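Local coordinates for protein glycosyl hydrolase (Rhizobium leguminosarum bv. trifolii, PDB 5NDX) that probably hydrolyses O-glycosidic bonds as a family 39 glycoside hydrolase, being a bacterial orthologue of human alpha-L-iduronidase, at residues Glu429-Val434 against Glu505-Val510; Pro476-Ala481 against Leu544-Arg549. The protein carries 2 engineered substitutions. All coordinates share one frame; numbering follows the deposited sequence.

Contact 1 (Glu429-Val434 against Glu505-Val510)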
# COMPACT_ATOMS: atom_id res chain seq x y z
N GLU A 429 22.42 -2.14 -18.02
CA GLU A 429 23.76 -2.42 -17.52
C GLU A 429 23.86 -1.89 -16.09
O GLU A 429 23.43 -0.79 -15.81
CB GLU A 429 24.80 -1.74 -18.42
CG GLU A 429 24.75 -2.36 -19.82
CD GLU A 429 25.70 -1.77 -20.86
OE1 GLU A 429 26.53 -0.92 -20.50
OE2 GLU A 429 25.62 -2.17 -22.05
N VAL A 430 24.39 -2.69 -15.19
CA VAL A 430 24.63 -2.22 -13.84
C VAL A 430 26.14 -2.39 -13.61
O VAL A 430 26.66 -3.48 -13.74
CB VAL A 430 23.86 -3.02 -12.79
CG1 VAL A 430 24.16 -2.46 -11.39
CG2 VAL A 430 22.37 -2.97 -13.04
N SER A 431 26.81 -1.30 -13.26
CA SER A 431 28.24 -1.32 -12.97
C SER A 431 28.50 -0.87 -11.55
O SER A 431 27.59 -0.52 -10.80
CB SER A 431 28.97 -0.41 -13.96
OG SER A 431 28.52 0.91 -13.81
N GLY A 432 29.77 -0.90 -11.16
CA GLY A 432 30.20 -0.42 -9.84
C GLY A 432 29.82 -1.38 -8.74
O GLY A 432 29.69 -0.97 -7.62
N LEU A 433 29.59 -2.66 -9.05
CA LEU A 433 29.18 -3.60 -8.00
C LEU A 433 30.48 -4.09 -7.36
O LEU A 433 31.51 -4.05 -8.01
CB LEU A 433 28.47 -4.83 -8.59
CG LEU A 433 27.09 -4.59 -9.26
CD1 LEU A 433 26.73 -5.79 -10.12
CD2 LEU A 433 26.05 -4.30 -8.22
N VAL A 434 30.40 -4.62 -6.16
CA VAL A 434 31.57 -5.23 -5.52
C VAL A 434 31.83 -6.58 -6.18
O VAL A 434 30.93 -7.43 -6.20
CB VAL A 434 31.34 -5.48 -4.03
CG1 VAL A 434 32.56 -6.20 -3.42
CG2 VAL A 434 31.04 -4.15 -3.34
N GLU A 505 34.22 -8.20 -12.77
CA GLU A 505 34.38 -6.79 -13.16
C GLU A 505 33.37 -5.85 -12.44
O GLU A 505 33.36 -4.65 -12.66
CB GLU A 505 34.21 -6.70 -14.67
CG GLU A 505 34.88 -5.52 -15.34
CD GLU A 505 34.36 -5.29 -16.76
OE1 GLU A 505 34.01 -4.12 -17.11
OE2 GLU A 505 34.28 -6.29 -17.51
N GLY A 506 32.53 -6.40 -11.57
CA GLY A 506 31.45 -5.64 -10.97
C GLY A 506 30.38 -5.09 -11.93
O GLY A 506 29.77 -4.08 -11.63
N ARG A 507 30.16 -5.74 -13.07
CA ARG A 507 29.15 -5.34 -14.08
C ARG A 507 28.20 -6.48 -14.32
O ARG A 507 28.60 -7.63 -14.34
CB ARG A 507 29.77 -5.03 -15.43
CG ARG A 507 30.66 -3.83 -15.38
CD ARG A 507 30.95 -3.23 -16.75
NE ARG A 507 31.60 -1.92 -16.52
CZ ARG A 507 31.08 -0.71 -16.77
NH1 ARG A 507 31.79 0.39 -16.48
NH2 ARG A 507 29.86 -0.56 -17.34
N ILE A 508 26.93 -6.18 -14.53
CA ILE A 508 26.02 -7.17 -15.14
C ILE A 508 25.26 -6.45 -16.25
O ILE A 508 25.24 -5.24 -16.32
CB ILE A 508 25.06 -7.84 -14.15
CG1 ILE A 508 24.05 -6.86 -13.56
CG2 ILE A 508 25.80 -8.58 -13.05
CD1 ILE A 508 22.78 -6.65 -14.38
N SER A 509 24.65 -7.22 -17.12
CA SER A 509 23.78 -6.65 -18.11
C SER A 509 22.73 -7.65 -18.53
O SER A 509 22.96 -8.86 -18.43
CB SER A 509 24.59 -6.14 -19.32
OG SER A 509 25.16 -7.21 -20.08
N VAL A 510 21.62 -7.11 -19.03
CA VAL A 510 20.48 -7.87 -19.47
C VAL A 510 19.63 -7.10 -20.49
O VAL A 510 19.56 -5.86 -20.46
CB VAL A 510 19.64 -8.33 -18.25
CG1 VAL A 510 19.00 -7.16 -17.55
CG2 VAL A 510 18.61 -9.36 -18.66
O HOH W 1 32.00 -2.00 -12.53
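With chi1 at 66°, Ile508 places CG1 between its backbone N and carbonyl carbon, while Val430 has CG2 anti to its own carbonyl carbon; these torsions turn Ile508 CD1 toward Val430 CG2, 3.9 Å away, and the two side chains lie side by side, pointing the same way. They share one face of an antiparallel beta pairing in which 508-516 is an edge strand of a mixed sheet within this chain. Val430 and Ile508 are its hydrogen-bonded pair: Val430 N donates to Ile508 O at 2.9 Å, and Ile508 N to Val430 O at 2.8 Å. Ile508 CG2 also meets Leu433 CD1 at 4.2 Å. Were Ile508 an alanine, Val430 and Leu433 would probably lose the branched neighbour that links them, leaving a gap beside Ile440. On the opposite face Glu429 CG rests against Ser509 CB at 3.8 Å, while the Glu429 carboxylate is held by salt bridges to Arg427 and Arg6. Beyond the paired strands the two segments stay joined through Leu433 N, which reaches a lone pair of Gly506 O at 3.0 Å. A water bridges Gly432 N and Glu505 O. Beside it, Ser431 CB sits 3.4 Å above the plane of the Arg507 guanidinium, over its centre.

Contact 2 (Pro476-Ala481 against Leu544-Arg549); sequences PAPTEA and LGLGGR. With SO4 (sulfate ion), chain D.
The backbones stay apart, nearest at the CA atoms of Ala477 and Leu546 (7.2 Å), where the lead-in to a helix passes a beta hairpin turning over Gly547 and Gly548, both at positive phi. Side chains and a water carry the contact. Leu546 reaches over with one methyl, CD1 lying 3.9 Å from Ala477 CB and more loosely against Pro478 CD. The Arg549 side chain starts out extended but bends at chi3 (32°), which brings its guanidinium over to the helix start. There Arg549 NH1 donates to a water at 2.8 Å, and the same water donates to Pro478 O at 2.7 Å. Leu546 O lies above one face of the guanidinium, toward its rim, and NH2 is paired with Asp359. Glu480, anti at chi1 and extended, passes across the arginine stem, Glu480 CD 3.9 Å from Arg549 CD; its carboxylate is turned 47° from the guanidinium and finds Ser595 instead. Thr479 is the N-cap, and just beyond it Glu480 N donates to sulfate O2 at 3.1 Å and also to O3. The hairpin of strands 536-545 and 549-557 leans on the first turn of helix 480-489, with Phe483 touching Pro478, Leu546 and Arg549, and Met594 of strand 590-594 adjoining Glu480 and Arg549.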
# COMPACT_ATOMS: atom_id res chain seq x y z
N PRO A 476 -18.03 -16.28 -12.70
CA PRO A 476 -18.23 -15.62 -11.42
C PRO A 476 -18.05 -16.52 -10.23
O PRO A 476 -17.73 -16.02 -9.19
CB PRO A 476 -19.65 -15.02 -11.51
CG PRO A 476 -20.25 -15.55 -12.75
CD PRO A 476 -19.16 -16.04 -13.65
N ALA A 477 -18.17 -17.84 -10.39
CA ALA A 477 -17.82 -18.78 -9.34
C ALA A 477 -16.81 -19.80 -9.85
O ALA A 477 -17.17 -20.93 -10.19
CB ALA A 477 -19.10 -19.47 -8.83
N PRO A 478 -15.52 -19.43 -9.87
CA PRO A 478 -14.54 -20.35 -10.44
C PRO A 478 -14.52 -21.67 -9.68
O PRO A 478 -14.84 -21.69 -8.48
CB PRO A 478 -13.23 -19.61 -10.23
CG PRO A 478 -13.62 -18.15 -10.26
CD PRO A 478 -14.92 -18.12 -9.56
N THR A 479 -14.07 -22.73 -10.36
CA THR A 479 -13.86 -24.01 -9.70
C THR A 479 -12.61 -23.92 -8.83
O THR A 479 -11.82 -22.96 -8.94
CB THR A 479 -13.66 -25.15 -10.69
OG1 THR A 479 -12.47 -24.90 -11.47
CG2 THR A 479 -14.91 -25.33 -11.67
N GLU A 480 -12.42 -24.91 -7.97
CA GLU A 480 -11.20 -24.97 -7.19
C GLU A 480 -9.98 -24.92 -8.09
O GLU A 480 -9.06 -24.14 -7.83
CB GLU A 480 -11.16 -26.21 -6.29
CG GLU A 480 -9.87 -26.29 -5.50
CD GLU A 480 -9.81 -27.46 -4.48
OE1 GLU A 480 -10.78 -28.23 -4.36
OE2 GLU A 480 -8.77 -27.57 -3.78
N ALA A 481 -9.94 -25.75 -9.13
CA ALA A 481 -8.80 -25.73 -10.05
C ALA A 481 -8.58 -24.34 -10.70
O ALA A 481 -7.46 -23.93 -10.90
CB ALA A 481 -8.94 -26.79 -11.15
N LEU A 544 -13.49 -20.26 4.97
CA LEU A 544 -14.22 -21.02 3.99
C LEU A 544 -14.27 -20.24 2.67
O LEU A 544 -14.71 -19.07 2.64
CB LEU A 544 -15.65 -21.33 4.48
CG LEU A 544 -15.71 -22.20 5.74
CD1 LEU A 544 -17.16 -22.34 6.23
CD2 LEU A 544 -15.12 -23.57 5.45
N GLY A 545 -13.84 -20.91 1.61
CA GLY A 545 -13.92 -20.39 0.25
C GLY A 545 -15.28 -20.65 -0.38
O GLY A 545 -16.14 -21.28 0.22
N LEU A 546 -15.46 -20.14 -1.58
CA LEU A 546 -16.71 -20.34 -2.36
C LEU A 546 -17.12 -21.79 -2.35
O LEU A 546 -16.28 -22.65 -2.55
CB LEU A 546 -16.53 -19.96 -3.81
CG LEU A 546 -16.69 -18.51 -4.22
CD1 LEU A 546 -17.03 -18.47 -5.72
CD2 LEU A 546 -17.78 -17.78 -3.46
N GLY A 547 -18.41 -22.05 -2.14
CA GLY A 547 -18.94 -23.42 -2.02
C GLY A 547 -18.62 -24.11 -0.71
O GLY A 547 -18.77 -25.32 -0.60
N GLY A 548 -18.22 -23.35 0.31
CA GLY A 548 -17.83 -23.93 1.61
C GLY A 548 -16.56 -24.78 1.60
O GLY A 548 -16.40 -25.64 2.46
N ARG A 549 -15.64 -24.55 0.66
CA ARG A 549 -14.34 -25.24 0.66
C ARG A 549 -13.45 -24.82 1.85
O ARG A 549 -13.37 -23.64 2.19
CB ARG A 549 -13.63 -24.88 -0.65
CG ARG A 549 -12.21 -25.42 -0.82
CD ARG A 549 -11.55 -24.91 -2.11
NE ARG A 549 -12.01 -23.55 -2.49
CZ ARG A 549 -12.89 -23.25 -3.45
NH1 ARG A 549 -13.42 -24.19 -4.25
NH2 ARG A 549 -13.22 -21.96 -3.62
S SO4 D . -14.99 -27.61 -7.74
O1 SO4 D . -15.70 -27.91 -9.01
O2 SO4 D . -13.54 -27.79 -7.96
O3 SO4 D . -15.26 -26.22 -7.28
O4 SO4 D . -15.42 -28.56 -6.69
O HOH W 2 -14.92 -22.59 -5.95

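The two contacts have no strand or helix in common and lie far apart, their centres about 47 Å from each other, yet their segments alternate along the chain. Contact 1 is partly buried and knits two neighbouring strands of one sheet, so backbone hydrogen bonds set its register and aliphatic packing fills its inner face. Contact 2 is a surface meeting of a helix start with a hairpin turn from a different sheet; with no backbone pairing, it relies on a leucine methyl, a bridging water and a long arginine. Glycines at positive phi serve the turns of both. An arginine takes part in each, packed by its flat face in contact 1 and joined through water in contact 2.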